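Local coordinates for Serine/threonine-protein kinase pknE (Mycobacterium tuberculosis, PDB 2H34) that transfers phosphate from ATP to serine and threonine residues of proteins, as the cytoplasmic catalytic domain of a membrane-bound mycobacterial kinase, at residues Gln142-Leu147 and Asp171-Leu175. Numbering follows the deposited sequence.
Sequences QIGSAL and DFAYL
Leu175 fits its side chain into a hollow on the helix surface with Ala146 as its floor and Ile143 and Leu147 as its walls. CG anti to the backbone N (chi1 175°) carries the fork of the leucine past Ala146 to the two walls, and its parts divide among the three neighbours. CB rests on the methyl of Ala146, 3.7 Å from Ala146 CB. The fork beyond it meets the two larger residues: Leu175 CD1 lies 4.1 Å from Ile143 CG2, while Leu175 CD2 packs at 3.7 Å against Leu147 CD2. Both of these side chains run roughly perpendicular to that of Leu175. Two residues back along the strand, Ala173 also faces the helix, and the other branch of Ile143 covers it, with Ile143 CD1 3.6 Å from Ala173 CB. Ile143 thus sits between the two strand side chains, CD1 against Ala173 and CG2 against Leu175. In the protein kinase fold this joins the long helix 133-152 of the C-terminal lobe to the strand 173-175, an outer member of the small antiparallel sheet that follows the catalytic loop; Leu147 lies about 7 Å, between side chains, from Asp159, the predicted proton acceptor. The two short segments run in broadly the same direction, 30° apart, with axes 7.6 Å apart at closest approach. Leu221 of helix 217-230 also touches Ile143. Toward the turn before the strand, the packing becomes polar. Gln142, its chain extended beyond CG, reaches along to the backbone of Asp171-Ala173, and the end of its side chain comes over one face of the Phe172 ring, near the rim. Phe172 also stacks on His95, whereas the carboxylate of Asp171 turns away from the helix segment to form a salt bridge with Arg135.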
ATOM      1  N   GLN A 142     -11.072   0.180  -0.988  1.00 65.47           N
ATOM      2  CA  GLN A 142     -10.611  -0.854  -0.060  1.00 65.64           C
ATOM      3  C   GLN A 142      -9.246  -0.582   0.563  1.00 66.34           C
ATOM      4  O   GLN A 142      -9.058  -0.861   1.735  1.00 67.11           O
ATOM      5  CB  GLN A 142     -10.552  -2.216  -0.738  1.00 65.45           C
ATOM      6  CG  GLN A 142     -11.840  -2.714  -1.297  1.00 64.53           C
ATOM      7  CD  GLN A 142     -11.625  -3.916  -2.182  1.00 65.24           C
ATOM      8  OE1 GLN A 142     -11.591  -3.790  -3.404  1.00 66.76           O
ATOM      9  NE2 GLN A 142     -11.458  -5.092  -1.577  1.00 64.13           N
ATOM     10  N   ILE A 143      -8.281  -0.088  -0.214  1.00 66.72           N
ATOM     11  CA  ILE A 143      -6.967   0.202   0.338  1.00 66.93           C
ATOM     12  C   ILE A 143      -7.007   1.434   1.237  1.00 67.30           C
ATOM     13  O   ILE A 143      -6.382   1.445   2.298  1.00 67.58           O
ATOM     14  CB  ILE A 143      -5.884   0.357  -0.757  1.00 67.03           C
ATOM     15  CG1 ILE A 143      -5.517  -0.999  -1.324  1.00 67.02           C
ATOM     16  CG2 ILE A 143      -4.614   0.978  -0.204  1.00 66.34           C
ATOM     17  CD1 ILE A 143      -6.265  -1.296  -2.539  1.00 69.19           C
ATOM     18  N   GLY A 144      -7.743   2.464   0.821  1.00 67.24           N
ATOM     19  CA  GLY A 144      -7.874   3.680   1.634  1.00 67.26           C
ATOM     20  C   GLY A 144      -8.447   3.332   2.994  1.00 67.12           C
ATOM     21  O   GLY A 144      -8.057   3.890   4.033  1.00 66.66           O
ATOM     22  N   SER A 145      -9.352   2.362   2.966  1.00 66.79           N
ATOM     23  CA  SER A 145      -9.959   1.824   4.164  1.00 67.00           C
ATOM     24  C   SER A 145      -8.894   1.203   5.066  1.00 67.26           C
ATOM     25  O   SER A 145      -8.822   1.528   6.249  1.00 67.91           O
ATOM     26  CB  SER A 145     -11.052   0.814   3.785  1.00 66.67           C
ATOM     27  OG  SER A 145     -11.657   0.262   4.921  1.00 65.96           O
ATOM     28  N   ALA A 146      -8.038   0.355   4.499  1.00 67.29           N
ATOM     29  CA  ALA A 146      -6.932  -0.231   5.249  1.00 67.04           C
ATOM     30  C   ALA A 146      -6.016   0.856   5.815  1.00 67.33           C
ATOM     31  O   ALA A 146      -5.627   0.819   6.981  1.00 67.59           O
ATOM     32  CB  ALA A 146      -6.159  -1.175   4.376  1.00 66.87           C
ATOM     33  N   LEU A 147      -5.684   1.834   4.981  1.00 67.51           N
ATOM     34  CA  LEU A 147      -4.831   2.918   5.396  1.00 67.48           C
ATOM     35  C   LEU A 147      -5.434   3.691   6.560  1.00 67.96           C
ATOM     36  O   LEU A 147      -4.740   3.929   7.554  1.00 68.87           O
ATOM     37  CB  LEU A 147      -4.560   3.854   4.228  1.00 67.76           C
ATOM     38  CG  LEU A 147      -3.712   3.343   3.065  1.00 66.94           C
ATOM     39  CD1 LEU A 147      -3.663   4.391   1.963  1.00 64.40           C
ATOM     40  CD2 LEU A 147      -2.318   2.995   3.544  1.00 66.40           C
ATOM     41  N   ASP A 171     -11.889  -8.868  -7.192  1.00 67.90           N
ATOM     42  CA  ASP A 171     -11.315  -7.539  -7.013  1.00 66.42           C
ATOM     43  C   ASP A 171     -11.176  -7.198  -5.539  1.00 65.30           C
ATOM     44  O   ASP A 171     -11.271  -6.045  -5.155  1.00 65.42           O
ATOM     45  CB  ASP A 171     -12.190  -6.477  -7.689  1.00 66.57           C
ATOM     46  CG  ASP A 171     -11.844  -6.260  -9.145  1.00 66.95           C
ATOM     47  OD1 ASP A 171     -10.996  -6.996  -9.691  1.00 68.56           O
ATOM     48  OD2 ASP A 171     -12.425  -5.332  -9.741  1.00 66.99           O
ATOM     49  N   PHE A 172     -10.979  -8.200  -4.702  1.00 64.30           N
ATOM     50  CA  PHE A 172     -10.808  -7.937  -3.294  1.00 63.00           C
ATOM     51  C   PHE A 172      -9.359  -7.585  -3.043  1.00 63.16           C
ATOM     52  O   PHE A 172      -8.467  -8.365  -3.359  1.00 63.60           O
ATOM     53  CB  PHE A 172     -11.197  -9.138  -2.466  1.00 61.85           C
ATOM     54  CG  PHE A 172     -11.385  -8.821  -1.037  1.00 60.28           C
ATOM     55  CD1 PHE A 172     -12.641  -8.580  -0.539  1.00 58.48           C
ATOM     56  CD2 PHE A 172     -10.300  -8.729  -0.185  1.00 60.66           C
ATOM     57  CE1 PHE A 172     -12.828  -8.271   0.784  1.00 58.81           C
ATOM     58  CE2 PHE A 172     -10.474  -8.406   1.141  1.00 60.32           C
ATOM     59  CZ  PHE A 172     -11.748  -8.180   1.625  1.00 60.50           C
ATOM     60  N   ALA A 173      -9.122  -6.417  -2.463  1.00 63.05           N
ATOM     61  CA  ALA A 173      -7.766  -5.918  -2.330  1.00 63.40           C
ATOM     62  C   ALA A 173      -7.305  -5.778  -0.893  1.00 63.52           C
ATOM     63  O   ALA A 173      -8.021  -5.252  -0.060  1.00 63.39           O
ATOM     64  CB  ALA A 173      -7.621  -4.598  -3.057  1.00 63.57           C
ATOM     65  N   TYR A 174      -6.086  -6.238  -0.633  1.00 64.26           N
ATOM     66  CA  TYR A 174      -5.435  -6.062   0.652  1.00 64.93           C
ATOM     67  C   TYR A 174      -4.262  -5.121   0.548  1.00 66.25           C
ATOM     68  O   TYR A 174      -3.518  -5.145  -0.430  1.00 66.30           O
ATOM     69  CB  TYR A 174      -4.862  -7.376   1.135  1.00 64.64           C
ATOM     70  CG  TYR A 174      -5.869  -8.402   1.486  1.00 63.00           C
ATOM     71  CD1 TYR A 174      -6.430  -8.426   2.743  1.00 62.65           C
ATOM     72  CD2 TYR A 174      -6.241  -9.378   0.565  1.00 62.33           C
ATOM     73  CE1 TYR A 174      -7.364  -9.392   3.075  1.00 63.87           C
ATOM     74  CE2 TYR A 174      -7.158 -10.344   0.890  1.00 61.70           C
ATOM     75  CZ  TYR A 174      -7.711 -10.342   2.145  1.00 62.18           C
ATOM     76  OH  TYR A 174      -8.633 -11.275   2.485  1.00 65.90           O
ATOM     77  N   LEU A 175      -4.069  -4.327   1.590  1.00 67.87           N
ATOM     78  CA  LEU A 175      -2.843  -3.565   1.739  1.00 69.52           C
ATOM     79  C   LEU A 175      -1.815  -4.463   2.418  1.00 70.86           C
ATOM     80  O   LEU A 175      -2.028  -4.891   3.557  1.00 70.50           O
ATOM     81  CB  LEU A 175      -3.087  -2.296   2.573  1.00 68.87           C
ATOM     82  CG  LEU A 175      -1.835  -1.482   2.904  1.00 68.36           C
ATOM     83  CD1 LEU A 175      -1.405  -0.625   1.714  1.00 67.20           C
ATOM     84  CD2 LEU A 175      -2.037  -0.626   4.142  1.00 67.72           C
TER